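Lipoprotein (Mycoplasma mycoides subsp. capri, PDB 7ADK) is a lipoprotein that probably acts as a mycoplasma peptidase of the PA clan, cleaving proteins with a chymotrypsin-like catalytic domain. Local coordinates at residues Lys174-Lys177 with Ser178-Asp181; Arg208-Glu211 with Thr212-Glu215; Glu620-Leu623 with Lys624-Asp628; Ser762-Thr765 with Lys766-Leu770. All coordinates share one frame; numbering follows the deposited sequence.

Contact 1 (Lys174-Lys177 with Ser178-Asp181); sequences KDQK and SRFD
Asp-175 and Ser-178 meet in an N-cap that starts helix 176-192. The aspartate is the N-cap residue, and its OD1 accepts from Ser-178 N at 3.1 Å, giving one of the first helical amides a partner that no preceding turn of helix can supply. Ser-178 OG reaches the same oxygen at 2.6 Å, so one carboxylate oxygen takes two donors from a single residue. The amide comes to it from above the carboxylate plane, while the hydroxyl lies nearly along the C-O axis. Both side chains are short and both hold their first branch between backbone N and carbonyl carbon (Asp-175 chi1 76°, Ser-178 chi1 61°), which folds the carboxylate back over the helix start and turns OG to face it.

Lys-174 passes CB and CG beside Ser-178 OG, then runs extended to a salt bridge with Glu-170. Arg-179, straight from CG to NE, lays its guanidinium against the end of helix 165-173, where NE and NH2 bond to the carbonyls of Tyr-171 and Thr-172. Gln-176, bent at chi2 (-51°), brings its amide to the guanidinium with the planes steeply inclined, and Arg-179 NH1 donates to Gln-176 OE1 at 2.8 Å.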
ATOM      1  N   LYS B 174     -26.159  31.910  -3.398  1.00 83.10           N
ATOM      2  CA  LYS B 174     -27.348  31.253  -2.813  1.00 83.10           C
ATOM      3  C   LYS B 174     -27.161  30.871  -1.338  1.00 83.10           C
ATOM      4  O   LYS B 174     -26.046  30.595  -0.898  1.00 83.10           O
ATOM      5  CB  LYS B 174     -27.715  30.025  -3.669  1.00 83.10           C
ATOM      6  CG  LYS B 174     -28.499  30.425  -4.926  1.00 83.10           C
ATOM      7  CD  LYS B 174     -28.727  29.267  -5.903  1.00 83.10           C
ATOM      8  CE  LYS B 174     -29.227  29.837  -7.232  1.00 83.10           C
ATOM      9  NZ  LYS B 174     -29.387  28.835  -8.302  1.00 83.10           N
ATOM     10  N   ASP B 175     -28.252  30.842  -0.574  1.00 81.60           N
ATOM     11  CA  ASP B 175     -28.293  30.262   0.780  1.00 81.60           C
ATOM     12  C   ASP B 175     -28.528  28.742   0.729  1.00 81.60           C
ATOM     13  O   ASP B 175     -28.858  28.195  -0.318  1.00 81.60           O
ATOM     14  CB  ASP B 175     -29.359  30.953   1.645  1.00 81.60           C
ATOM     15  CG  ASP B 175     -30.802  30.553   1.332  1.00 81.60           C
ATOM     16  OD1 ASP B 175     -31.121  30.313   0.149  1.00 81.60           O
ATOM     17  OD2 ASP B 175     -31.617  30.448   2.274  1.00 81.60           O
ATOM     18  N   GLN B 176     -28.412  28.031   1.853  1.00 77.59           N
ATOM     19  CA  GLN B 176     -28.524  26.569   1.834  1.00 77.59           C
ATOM     20  C   GLN B 176     -29.890  26.036   1.388  1.00 77.59           C
ATOM     21  O   GLN B 176     -29.933  25.027   0.693  1.00 77.59           O
ATOM     22  CB  GLN B 176     -28.126  25.954   3.184  1.00 77.59           C
ATOM     23  CG  GLN B 176     -26.611  25.845   3.392  1.00 77.59           C
ATOM     24  CD  GLN B 176     -25.851  25.169   2.255  1.00 77.59           C
ATOM     25  OE1 GLN B 176     -24.753  25.551   1.914  1.00 77.59           O
ATOM     26  NE2 GLN B 176     -26.397  24.202   1.556  1.00 77.59           N
ATOM     27  N   LYS B 177     -31.003  26.711   1.702  1.00 78.12           N
ATOM     28  CA  LYS B 177     -32.331  26.332   1.185  1.00 78.12           C
ATOM     29  C   LYS B 177     -32.388  26.407  -0.344  1.00 78.12           C
ATOM     30  O   LYS B 177     -32.800  25.452  -0.993  1.00 78.12           O
ATOM     31  CB  LYS B 177     -33.413  27.195   1.844  1.00 78.12           C
ATOM     32  CG  LYS B 177     -34.830  26.693   1.552  1.00 78.12           C
ATOM     33  CD  LYS B 177     -35.928  27.619   2.089  1.00 78.12           C
ATOM     34  CE  LYS B 177     -35.992  27.693   3.612  1.00 78.12           C
ATOM     35  NZ  LYS B 177     -37.075  28.547   4.094  1.00 78.12           N
ATOM     36  N   SER B 178     -31.938  27.508  -0.940  1.00 81.28           N
ATOM     37  CA  SER B 178     -31.954  27.639  -2.406  1.00 81.28           C
ATOM     38  C   SER B 178     -30.849  26.848  -3.129  1.00 81.28           C
ATOM     39  O   SER B 178     -31.040  26.455  -4.278  1.00 81.28           O
ATOM     40  CB  SER B 178     -31.939  29.111  -2.803  1.00 81.28           C
ATOM     41  OG  SER B 178     -30.782  29.757  -2.346  1.00 81.28           O
ATOM     42  N   ARG B 179     -29.716  26.561  -2.471  1.00 82.62           N
ATOM     43  CA  ARG B 179     -28.733  25.550  -2.903  1.00 82.62           C
ATOM     44  C   ARG B 179     -29.338  24.150  -2.945  1.00 82.62           C
ATOM     45  O   ARG B 179     -29.180  23.473  -3.952  1.00 82.62           O
ATOM     46  CB  ARG B 179     -27.504  25.544  -1.988  1.00 82.62           C
ATOM     47  CG  ARG B 179     -26.528  26.690  -2.246  1.00 82.62           C
ATOM     48  CD  ARG B 179     -25.352  26.596  -1.281  1.00 82.62           C
ATOM     49  NE  ARG B 179     -24.366  27.660  -1.479  1.00 82.62           N
ATOM     50  CZ  ARG B 179     -23.393  27.964  -0.647  1.00 82.62           C
ATOM     51  NH1 ARG B 179     -23.132  27.282   0.417  1.00 82.62           N
ATOM     52  NH2 ARG B 179     -22.652  28.997  -0.860  1.00 82.62           N
ATOM     53  N   PHE B 180     -30.085  23.747  -1.916  1.00 77.39           N
ATOM     54  CA  PHE B 180     -30.759  22.448  -1.914  1.00 77.39           C
ATOM     55  C   PHE B 180     -31.754  22.294  -3.064  1.00 77.39           C
ATOM     56  O   PHE B 180     -31.703  21.305  -3.778  1.00 77.39           O
ATOM     57  CB  PHE B 180     -31.483  22.187  -0.597  1.00 77.39           C
ATOM     58  CG  PHE B 180     -32.266  20.893  -0.614  1.00 77.39           C
ATOM     59  CD1 PHE B 180     -31.632  19.680  -0.306  1.00 77.39           C
ATOM     60  CD2 PHE B 180     -33.646  20.899  -0.889  1.00 77.39           C
ATOM     61  CE1 PHE B 180     -32.373  18.491  -0.252  1.00 77.39           C
ATOM     62  CE2 PHE B 180     -34.392  19.714  -0.806  1.00 77.39           C
ATOM     63  CZ  PHE B 180     -33.755  18.507  -0.487  1.00 77.39           C
ATOM     64  N   ASP B 181     -32.635  23.262  -3.302  1.00 80.99           N
ATOM     65  CA  ASP B 181     -33.619  23.188  -4.385  1.00 80.99           C
ATOM     66  C   ASP B 181     -32.986  23.013  -5.781  1.00 80.99           C
ATOM     67  O   ASP B 181     -33.608  22.421  -6.665  1.00 80.99           O
ATOM     68  CB  ASP B 181     -34.501  24.443  -4.363  1.00 80.99           C
ATOM     69  CG  ASP B 181     -35.438  24.602  -3.163  1.00 80.99           C
ATOM     70  OD1 ASP B 181     -35.985  25.718  -3.008  1.00 80.99           O
ATOM     71  OD2 ASP B 181     -35.703  23.633  -2.422  1.00 80.99           O
TER

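Contact 2 (Arg208-Glu211 with Thr212-Glu215); sequences RGLE and TKQE
Thr-212 turns back on Arg-208 at the end of the short helix 208-212, and backbone bonds carry the chain out of it. Thr-212 N donates to Arg-208 O at 2.8 Å and Lys-213 N to Gly-209 O at 3.1 Å, both in the i to i+4 helical pattern. The next bond is shorter in sequence: Gln-214 N goes to Glu-211 O, three residues back, as the helix gives way to a type I turn from Thr-212 to Glu-215.

Two side chains bond to carbonyls. Thr-212 OG1 donates to Arg-208 O at 2.7 Å, from the face of that carbonyl group opposite to the one used by Thr-212 N; the hydroxyl of a beta-branched residue, set beside its own backbone N (chi1 -59°), suits this return to the preceding turn. Lys-213 curls along Leu-210, and a bend at chi4 (-57°) puts NZ 2.8 Å from Leu-210 O, which would suit the partial negative charge expected at a helix C-terminus.

Side chain to side chain, Glu-211 and Gln-214 run alongside each other. Gln-214 NE2 donates to Glu-211 OE2 at 2.8 Å; the oxygen lies in the amide plane, but NE2 comes to its syn side tilted out of the carboxylate plane.

The whole forms a surface exit from helix 208-212 into the loop before helix 220-226. Arg-208 pairs with Glu-206 and touches Asn-234 and Leu-237, in the loop after helix 220-226, while Thr-212 rests on Leu-799, in the loop before strand 807-809.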
ATOM      1  N   ARG B 208     -51.922  19.405   2.779  1.00106.26           N
ATOM      2  CA  ARG B 208     -51.732  20.243   3.974  1.00106.26           C
ATOM      3  C   ARG B 208     -50.472  19.862   4.761  1.00106.26           C
ATOM      4  O   ARG B 208     -49.847  20.731   5.350  1.00106.26           O
ATOM      5  CB  ARG B 208     -53.005  20.256   4.837  1.00106.26           C
ATOM      6  CG  ARG B 208     -53.412  18.910   5.444  1.00106.26           C
ATOM      7  CD  ARG B 208     -52.908  18.703   6.858  1.00106.26           C
ATOM      8  NE  ARG B 208     -53.137  17.336   7.322  1.00106.26           N
ATOM      9  CZ  ARG B 208     -52.803  16.812   8.475  1.00106.26           C
ATOM     10  NH1 ARG B 208     -52.275  17.490   9.446  1.00106.26           N
ATOM     11  NH2 ARG B 208     -53.011  15.551   8.636  1.00106.26           N
ATOM     12  N   GLY B 209     -50.010  18.612   4.723  1.00 99.62           N
ATOM     13  CA  GLY B 209     -48.682  18.252   5.233  1.00 99.62           C
ATOM     14  C   GLY B 209     -47.548  18.864   4.403  1.00 99.62           C
ATOM     15  O   GLY B 209     -46.641  19.489   4.939  1.00 99.62           O
ATOM     16  N   LEU B 210     -47.643  18.804   3.081  1.00 96.86           N
ATOM     17  CA  LEU B 210     -46.746  19.484   2.148  1.00 96.86           C
ATOM     18  C   LEU B 210     -46.791  21.025   2.264  1.00 96.86           C
ATOM     19  O   LEU B 210     -45.853  21.687   1.843  1.00 96.86           O
ATOM     20  CB  LEU B 210     -47.046  18.921   0.739  1.00 96.86           C
ATOM     21  CG  LEU B 210     -46.382  19.612  -0.465  1.00 96.86           C
ATOM     22  CD1 LEU B 210     -46.175  18.619  -1.607  1.00 96.86           C
ATOM     23  CD2 LEU B 210     -47.229  20.754  -1.027  1.00 96.86           C
ATOM     24  N   GLU B 211     -47.811  21.640   2.855  1.00 99.55           N
ATOM     25  CA  GLU B 211     -47.773  23.053   3.252  1.00 99.55           C
ATOM     26  C   GLU B 211     -47.310  23.254   4.706  1.00 99.55           C
ATOM     27  O   GLU B 211     -46.687  24.261   5.014  1.00 99.55           O
ATOM     28  CB  GLU B 211     -49.134  23.708   3.009  1.00 99.55           C
ATOM     29  CG  GLU B 211     -49.510  23.807   1.522  1.00 99.55           C
ATOM     30  CD  GLU B 211     -48.797  24.931   0.746  1.00 99.55           C
ATOM     31  OE1 GLU B 211     -49.296  25.303  -0.340  1.00 99.55           O
ATOM     32  OE2 GLU B 211     -47.766  25.478   1.202  1.00 99.55           O
ATOM     33  N   THR B 212     -47.479  22.270   5.589  1.00 96.21           N
ATOM     34  CA  THR B 212     -46.927  22.275   6.960  1.00 96.21           C
ATOM     35  C   THR B 212     -45.395  22.199   6.972  1.00 96.21           C
ATOM     36  O   THR B 212     -44.754  22.607   7.936  1.00 96.21           O
ATOM     37  CB  THR B 212     -47.547  21.153   7.803  1.00 96.21           C
ATOM     38  OG1 THR B 212     -48.942  21.326   7.853  1.00 96.21           O
ATOM     39  CG2 THR B 212     -47.079  21.118   9.246  1.00 96.21           C
ATOM     40  N   LYS B 213     -44.774  21.796   5.857  1.00 96.05           N
ATOM     41  CA  LYS B 213     -43.334  21.958   5.615  1.00 96.05           C
ATOM     42  C   LYS B 213     -42.876  23.428   5.465  1.00 96.05           C
ATOM     43  O   LYS B 213     -41.685  23.680   5.322  1.00 96.05           O
ATOM     44  CB  LYS B 213     -42.908  21.071   4.434  1.00 96.05           C
ATOM     45  CG  LYS B 213     -42.965  21.835   3.108  1.00 96.05           C
ATOM     46  CD  LYS B 213     -42.924  20.938   1.872  1.00 96.05           C
ATOM     47  CE  LYS B 213     -42.733  21.750   0.577  1.00 96.05           C
ATOM     48  NZ  LYS B 213     -43.771  22.785   0.369  1.00 96.05           N
ATOM     49  N   GLN B 214     -43.764  24.428   5.462  1.00 95.87           N
ATOM     50  CA  GLN B 214     -43.298  25.826   5.463  1.00 95.87           C
ATOM     51  C   GLN B 214     -42.556  26.202   6.760  1.00 95.87           C
ATOM     52  O   GLN B 214     -41.738  27.121   6.759  1.00 95.87           O
ATOM     53  CB  GLN B 214     -44.448  26.798   5.170  1.00 95.87           C
ATOM     54  CG  GLN B 214     -44.867  26.786   3.690  1.00 95.87           C
ATOM     55  CD  GLN B 214     -45.749  27.970   3.301  1.00 95.87           C
ATOM     56  OE1 GLN B 214     -45.575  29.099   3.731  1.00 95.87           O
ATOM     57  NE2 GLN B 214     -46.724  27.780   2.461  1.00 95.87           N
ATOM     58  N   GLU B 215     -42.773  25.472   7.853  1.00 94.56           N
ATOM     59  CA  GLU B 215     -41.990  25.604   9.085  1.00 94.56           C
ATOM     60  C   GLU B 215     -40.613  24.914   8.996  1.00 94.56           C
ATOM     61  O   GLU B 215     -39.634  25.417   9.549  1.00 94.56           O
ATOM     62  CB  GLU B 215     -42.811  25.037  10.254  1.00 94.56           C
ATOM     63  CG  GLU B 215     -43.764  26.035  10.916  1.00 94.56           C
ATOM     64  CD  GLU B 215     -44.598  26.899   9.966  1.00 94.56           C
ATOM     65  OE1 GLU B 215     -44.458  28.140  10.015  1.00 94.56           O
ATOM     66  OE2 GLU B 215     -45.429  26.358   9.209  1.00 94.56           O
TER

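Contact 3 (Glu620-Leu623 with Lys624-Asp628); sequences EDEL and KKYND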
ATOM      1  N   GLU B 620      -7.472  39.101   3.271  1.00 94.18           N
ATOM      2  CA  GLU B 620      -7.326  39.048   4.737  1.00 94.18           C
ATOM      3  C   GLU B 620      -8.327  38.108   5.446  1.00 94.18           C
ATOM      4  O   GLU B 620      -8.082  37.684   6.573  1.00 94.18           O
ATOM      5  CB  GLU B 620      -7.389  40.490   5.277  1.00 94.18           C
ATOM      6  CG  GLU B 620      -7.124  40.705   6.775  1.00 94.18           C
ATOM      7  CD  GLU B 620      -5.746  40.243   7.287  1.00 94.18           C
ATOM      8  OE1 GLU B 620      -4.837  39.948   6.480  1.00 94.18           O
ATOM      9  OE2 GLU B 620      -5.534  40.212   8.520  1.00 94.18           O
ATOM     10  N   ASP B 621      -9.433  37.714   4.801  1.00 91.39           N
ATOM     11  CA  ASP B 621     -10.439  36.785   5.352  1.00 91.39           C
ATOM     12  C   ASP B 621     -10.038  35.286   5.284  1.00 91.39           C
ATOM     13  O   ASP B 621     -10.859  34.401   5.049  1.00 91.39           O
ATOM     14  CB  ASP B 621     -11.853  37.083   4.820  1.00 91.39           C
ATOM     15  CG  ASP B 621     -12.132  36.689   3.371  1.00 91.39           C
ATOM     16  OD1 ASP B 621     -11.195  36.355   2.622  1.00 91.39           O
ATOM     17  OD2 ASP B 621     -13.316  36.733   2.972  1.00 91.39           O
ATOM     18  N   GLU B 622      -8.758  34.974   5.505  1.00 89.13           N
ATOM     19  CA  GLU B 622      -8.399  33.668   6.060  1.00 89.13           C
ATOM     20  C   GLU B 622      -8.903  33.560   7.498  1.00 89.13           C
ATOM     21  O   GLU B 622      -9.424  32.526   7.893  1.00 89.13           O
ATOM     22  CB  GLU B 622      -6.893  33.471   6.118  1.00 89.13           C
ATOM     23  CG  GLU B 622      -6.165  33.407   4.790  1.00 89.13           C
ATOM     24  CD  GLU B 622      -4.712  32.994   5.020  1.00 89.13           C
ATOM     25  OE1 GLU B 622      -4.065  33.508   5.956  1.00 89.13           O
ATOM     26  OE2 GLU B 622      -4.204  32.123   4.294  1.00 89.13           O
ATOM     27  N   LEU B 623      -8.823  34.642   8.279  1.00 86.07           N
ATOM     28  CA  LEU B 623      -9.625  34.809   9.484  1.00 86.07           C
ATOM     29  C   LEU B 623     -11.094  34.608   9.082  1.00 86.07           C
ATOM     30  O   LEU B 623     -11.517  35.113   8.046  1.00 86.07           O
ATOM     31  CB  LEU B 623      -9.348  36.209  10.056  1.00 86.07           C
ATOM     32  CG  LEU B 623     -10.036  36.548  11.389  1.00 86.07           C
ATOM     33  CD1 LEU B 623      -9.344  35.926  12.588  1.00 86.07           C
ATOM     34  CD2 LEU B 623     -10.033  38.044  11.594  1.00 86.07           C
ATOM     35  N   LYS B 624     -11.852  33.855   9.876  1.00 86.33           N
ATOM     36  CA  LYS B 624     -13.183  33.289   9.580  1.00 86.33           C
ATOM     37  C   LYS B 624     -13.219  32.021   8.711  1.00 86.33           C
ATOM     38  O   LYS B 624     -14.238  31.346   8.716  1.00 86.33           O
ATOM     39  CB  LYS B 624     -14.223  34.370   9.201  1.00 86.33           C
ATOM     40  CG  LYS B 624     -14.574  34.490   7.711  1.00 86.33           C
ATOM     41  CD  LYS B 624     -15.450  35.714   7.434  1.00 86.33           C
ATOM     42  CE  LYS B 624     -15.770  35.924   5.949  1.00 86.33           C
ATOM     43  NZ  LYS B 624     -16.592  34.852   5.370  1.00 86.33           N
ATOM     44  N   LYS B 625     -12.109  31.610   8.075  1.00 80.67           N
ATOM     45  CA  LYS B 625     -11.857  30.237   7.550  1.00 80.67           C
ATOM     46  C   LYS B 625     -10.971  29.422   8.499  1.00 80.67           C
ATOM     47  O   LYS B 625     -11.275  28.270   8.768  1.00 80.67           O
ATOM     48  CB  LYS B 625     -11.315  30.315   6.108  1.00 80.67           C
ATOM     49  CG  LYS B 625     -10.547  29.098   5.560  1.00 80.67           C
ATOM     50  CD  LYS B 625     -11.340  27.809   5.352  1.00 80.67           C
ATOM     51  CE  LYS B 625     -10.382  26.711   4.905  1.00 80.67           C
ATOM     52  NZ  LYS B 625     -11.023  25.429   4.620  1.00 80.67           N
ATOM     53  N   TYR B 626      -9.946  30.012   9.111  1.00 85.41           N
ATOM     54  CA  TYR B 626      -9.229  29.404  10.243  1.00 85.41           C
ATOM     55  C   TYR B 626     -10.164  29.089  11.422  1.00 85.41           C
ATOM     56  O   TYR B 626     -10.033  28.050  12.055  1.00 85.41           O
ATOM     57  CB  TYR B 626      -8.134  30.344  10.752  1.00 85.41           C
ATOM     58  CG  TYR B 626      -6.961  30.631   9.839  1.00 85.41           C
ATOM     59  CD1 TYR B 626      -6.181  29.576   9.328  1.00 85.41           C
ATOM     60  CD2 TYR B 626      -6.557  31.959   9.614  1.00 85.41           C
ATOM     61  CE1 TYR B 626      -5.010  29.849   8.599  1.00 85.41           C
ATOM     62  CE2 TYR B 626      -5.388  32.234   8.881  1.00 85.41           C
ATOM     63  CZ  TYR B 626      -4.613  31.179   8.362  1.00 85.41           C
ATOM     64  OH  TYR B 626      -3.498  31.443   7.637  1.00 85.41           O
ATOM     65  N   ASN B 627     -11.094  29.993  11.716  1.00 83.37           N
ATOM     66  CA  ASN B 627     -11.967  29.967  12.887  1.00 83.37           C
ATOM     67  C   ASN B 627     -13.217  29.092  12.718  1.00 83.37           C
ATOM     68  O   ASN B 627     -14.038  29.033  13.633  1.00 83.37           O
ATOM     69  CB  ASN B 627     -12.330  31.407  13.279  1.00 83.37           C
ATOM     70  CG  ASN B 627     -11.148  32.355  13.250  1.00 83.37           C
ATOM     71  OD1 ASN B 627     -10.677  32.742  12.191  1.00 83.37           O
ATOM     72  ND2 ASN B 627     -10.619  32.738  14.375  1.00 83.37           N
ATOM     73  N   ASP B 628     -13.382  28.418  11.577  1.00 74.43           N
ATOM     74  CA  ASP B 628     -14.362  27.343  11.457  1.00 74.43           C
ATOM     75  C   ASP B 628     -14.022  26.222  12.452  1.00 74.43           C
ATOM     76  O   ASP B 628     -12.853  25.866  12.611  1.00 74.43           O
ATOM     77  CB  ASP B 628     -14.405  26.769  10.034  1.00 74.43           C
ATOM     78  CG  ASP B 628     -14.978  27.670   8.945  1.00 74.43           C
ATOM     79  OD1 ASP B 628     -15.754  28.590   9.249  1.00 74.43           O
ATOM     80  OD2 ASP B 628     -14.682  27.439   7.756  1.00 74.43           O
TER
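Glu-622 O is gripped by two amides, Lys-625 N and Tyr-626 N, each 2.8 Å away. Tyr-626 N arrives almost in line with the carbonyl bond, whereas Lys-625 N stands well above the carbonyl plane, so the two donors occupy separate directions. Between Glu-622 and Lys-625 the chain reverses: Leu-623 and Lys-624 have the backbone angles of a type II turn, with Lys-624 at positive phi (79°), and a type I turn from Lys-625 to Asp-628 follows. Asn-627 ties the two turns together. Its short amide side chain swings back so that OD1 accepts from Lys-624 N at 2.8 Å, and the same oxygen lies against Leu-623 CD1.

The Tyr-626 ring meets Glu-622 obliquely, CE2 being 3.4 Å from Glu-622 CB. The glutamate chain, extended beyond CG (chi2 -171°), crosses the tyrosine and brings its carboxylate to the hydroxyl, where Tyr-626 OH makes a weak bond to Glu-622 OE1 at 2.7 Å. Tyr-689 of helix 688-691 packs on both residues.

Asp-621 OD2 and Lys-624 NZ are 4.5 Å apart, beyond a salt bridge, so any attraction is probably modest. The chemistry implies that backbone amides and Asn-627 set the turns, with Lys-693 NZ binding the carbonyls of Tyr-626 and Asp-628 from outside.

Contact 4 (Ser762-Thr765 with Lys766-Leu770); sequences SVRT and KDNKL
A G1 beta bulge closes the tight hairpin of strands 761-765 and 769-778, part of a mixed sheet consistent with one of the two beta barrels of a PA-clan peptidase. Asn-768 and Lys-769 both face Thr-765: Thr-765 O receives Lys-769 N at 3.3 Å and, weakly, Asn-768 N, while Thr-765 N donates to Lys-769 O at 2.9 Å. Asn-768 takes up the left-handed backbone the bulge needs (phi 64°), which asparagine tolerates better than most residues. Beyond this hydrogen-bonded pair, Arg-764 and Leu-770 form a non-hydrogen-bonded one.

Thr-765 CG2 and Lys-769 CB pack on one face of the hairpin, and Thr-765 OG1 is bonded to Asp-630 O. Lys-769 reaches back over the turn to a salt bridge with Asp-767, whose OD2 also pairs with Lys-594, so that one carboxylate serves two ammonium groups.

On the other face lies Arg-764, a buried arginine whose guanidinium is hydrogen-bonded to Ser-762 and Asn-768, which probably offsets the cost of burying its charge. Its chain is extended from CG to NE and runs beside Leu-770, whose CD2 sits over one face of the guanidinium near the rim. Trp-427 of strand 421-433 touches Ser-762, Arg-764 and Leu-770 there. In the guanidinium plane, NE and NH2 of Arg-764 hold Ser-762 OG side-on, NE at 3.0 Å. With the guanidinium and the Asn-768 amide nearly coplanar (11°), Arg-764 NH1 donates to a lone pair of Asn-768 OD1 at 2.8 Å.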
ATOM      1  N   SER B 762     -14.469   7.775  16.355  1.00 56.77           N
ATOM      2  CA  SER B 762     -14.943   9.047  16.896  1.00 56.77           C
ATOM      3  C   SER B 762     -14.721  10.200  15.926  1.00 56.77           C
ATOM      4  O   SER B 762     -13.581  10.537  15.619  1.00 56.77           O
ATOM      5  CB  SER B 762     -14.259   9.386  18.220  1.00 56.77           C
ATOM      6  OG  SER B 762     -12.875   9.562  18.054  1.00 56.77           O
ATOM      7  N   VAL B 763     -15.795  10.872  15.540  1.00 57.45           N
ATOM      8  CA  VAL B 763     -15.750  12.231  15.037  1.00 57.45           C
ATOM      9  C   VAL B 763     -15.523  13.159  16.216  1.00 57.45           C
ATOM     10  O   VAL B 763     -16.239  13.076  17.212  1.00 57.45           O
ATOM     11  CB  VAL B 763     -17.083  12.560  14.348  1.00 57.45           C
ATOM     12  CG1 VAL B 763     -17.127  13.948  13.739  1.00 57.45           C
ATOM     13  CG2 VAL B 763     -17.464  11.527  13.291  1.00 57.45           C
ATOM     14  N   ARG B 764     -14.579  14.084  16.116  1.00 59.01           N
ATOM     15  CA  ARG B 764     -14.305  15.098  17.139  1.00 59.01           C
ATOM     16  C   ARG B 764     -14.282  16.479  16.547  1.00 59.01           C
ATOM     17  O   ARG B 764     -14.292  16.636  15.343  1.00 59.01           O
ATOM     18  CB  ARG B 764     -12.963  14.839  17.822  1.00 59.01           C
ATOM     19  CG  ARG B 764     -12.797  13.384  18.189  1.00 59.01           C
ATOM     20  CD  ARG B 764     -11.615  13.204  19.106  1.00 59.01           C
ATOM     21  NE  ARG B 764     -11.395  11.780  19.317  1.00 59.01           N
ATOM     22  CZ  ARG B 764     -10.660  11.213  20.223  1.00 59.01           C
ATOM     23  NH1 ARG B 764      -9.944  11.882  21.048  1.00 59.01           N
ATOM     24  NH2 ARG B 764     -10.653   9.933  20.296  1.00 59.01           N
ATOM     25  N   THR B 765     -14.188  17.479  17.393  1.00 64.93           N
ATOM     26  CA  THR B 765     -13.894  18.848  16.976  1.00 64.93           C
ATOM     27  C   THR B 765     -12.727  19.449  17.750  1.00 64.93           C
ATOM     28  O   THR B 765     -12.204  18.830  18.672  1.00 64.93           O
ATOM     29  CB  THR B 765     -15.158  19.696  16.950  1.00 64.93           C
ATOM     30  OG1 THR B 765     -14.939  20.817  16.137  1.00 64.93           O
ATOM     31  CG2 THR B 765     -15.616  20.156  18.312  1.00 64.93           C
ATOM     32  N   LYS B 766     -12.291  20.637  17.317  1.00 71.96           N
ATOM     33  CA  LYS B 766     -10.963  21.259  17.476  1.00 71.96           C
ATOM     34  C   LYS B 766     -10.224  21.038  18.791  1.00 71.96           C
ATOM     35  O   LYS B 766      -9.025  20.771  18.754  1.00 71.96           O
ATOM     36  CB  LYS B 766     -11.106  22.772  17.298  1.00 71.96           C
ATOM     37  CG  LYS B 766     -11.406  23.202  15.862  1.00 71.96           C
ATOM     38  CD  LYS B 766     -11.541  24.721  15.718  1.00 71.96           C
ATOM     39  CE  LYS B 766     -10.322  25.513  16.213  1.00 71.96           C
ATOM     40  NZ  LYS B 766     -10.484  26.970  16.037  1.00 71.96           N
ATOM     41  N   ASP B 767     -10.887  21.189  19.934  1.00 70.35           N
ATOM     42  CA  ASP B 767     -10.237  21.132  21.249  1.00 70.35           C
ATOM     43  C   ASP B 767     -10.356  19.757  21.924  1.00 70.35           C
ATOM     44  O   ASP B 767     -10.399  19.650  23.151  1.00 70.35           O
ATOM     45  CB  ASP B 767     -10.673  22.300  22.133  1.00 70.35           C
ATOM     46  CG  ASP B 767     -12.102  22.201  22.654  1.00 70.35           C
ATOM     47  OD1 ASP B 767     -13.044  22.064  21.847  1.00 70.35           O
ATOM     48  OD2 ASP B 767     -12.296  22.294  23.893  1.00 70.35           O
ATOM     49  N   ASN B 768     -10.408  18.698  21.114  1.00 68.14           N
ATOM     50  CA  ASN B 768     -10.582  17.310  21.529  1.00 68.14           C
ATOM     51  C   ASN B 768     -11.946  17.055  22.194  1.00 68.14           C
ATOM     52  O   ASN B 768     -12.050  16.422  23.247  1.00 68.14           O
ATOM     53  CB  ASN B 768      -9.342  16.820  22.304  1.00 68.14           C
ATOM     54  CG  ASN B 768      -9.116  15.335  22.223  1.00 68.14           C
ATOM     55  OD1 ASN B 768      -9.689  14.639  21.400  1.00 68.14           O
ATOM     56  ND2 ASN B 768      -8.269  14.779  23.048  1.00 68.14           N
ATOM     57  N   LYS B 769     -13.009  17.581  21.571  1.00 67.03           N
ATOM     58  CA  LYS B 769     -14.411  17.349  21.957  1.00 67.03           C
ATOM     59  C   LYS B 769     -15.047  16.287  21.062  1.00 67.03           C
ATOM     60  O   LYS B 769     -15.238  16.503  19.873  1.00 67.03           O
ATOM     61  CB  LYS B 769     -15.216  18.651  21.883  1.00 67.03           C
ATOM     62  CG  LYS B 769     -15.127  19.492  23.154  1.00 67.03           C
ATOM     63  CD  LYS B 769     -16.027  20.727  23.048  1.00 67.03           C
ATOM     64  CE  LYS B 769     -16.034  21.580  24.321  1.00 67.03           C
ATOM     65  NZ  LYS B 769     -15.011  22.641  24.305  1.00 67.03           N
ATOM     66  N   LEU B 770     -15.427  15.161  21.654  1.00 63.23           N
ATOM     67  CA  LEU B 770     -16.137  14.041  21.046  1.00 63.23           C
ATOM     68  C   LEU B 770     -17.537  14.453  20.612  1.00 63.23           C
ATOM     69  O   LEU B 770     -18.336  14.923  21.413  1.00 63.23           O
ATOM     70  CB  LEU B 770     -16.218  12.898  22.068  1.00 63.23           C
ATOM     71  CG  LEU B 770     -14.902  12.162  22.337  1.00 63.23           C
ATOM     72  CD1 LEU B 770     -15.070  11.268  23.548  1.00 63.23           C
ATOM     73  CD2 LEU B 770     -14.532  11.252  21.181  1.00 63.23           C
TER

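In the fold
Contacts 1, 2 and 3 lie at the surface, and only contact 4 is buried. Contacts 1 and 2 sit at opposite kinds of helix end, a start capped by a carboxylate and a finish met by a hydroxyl and an ammonium group; their helices follow each other in the chain, yet the contacts do not touch. Contact 3 shapes a loop without regular structure, mainly through backbone amides given to one carbonyl and to an asparagine side chain. Contact 4 is the sheet member, where an arginine is held by a planar set of polar partners with a leucine methyl over one face. Contacts 3 and 4 are neighbours: the aliphatic part of Lys-766 packs against the Asp-628 carbonyl, joining loop and hairpin.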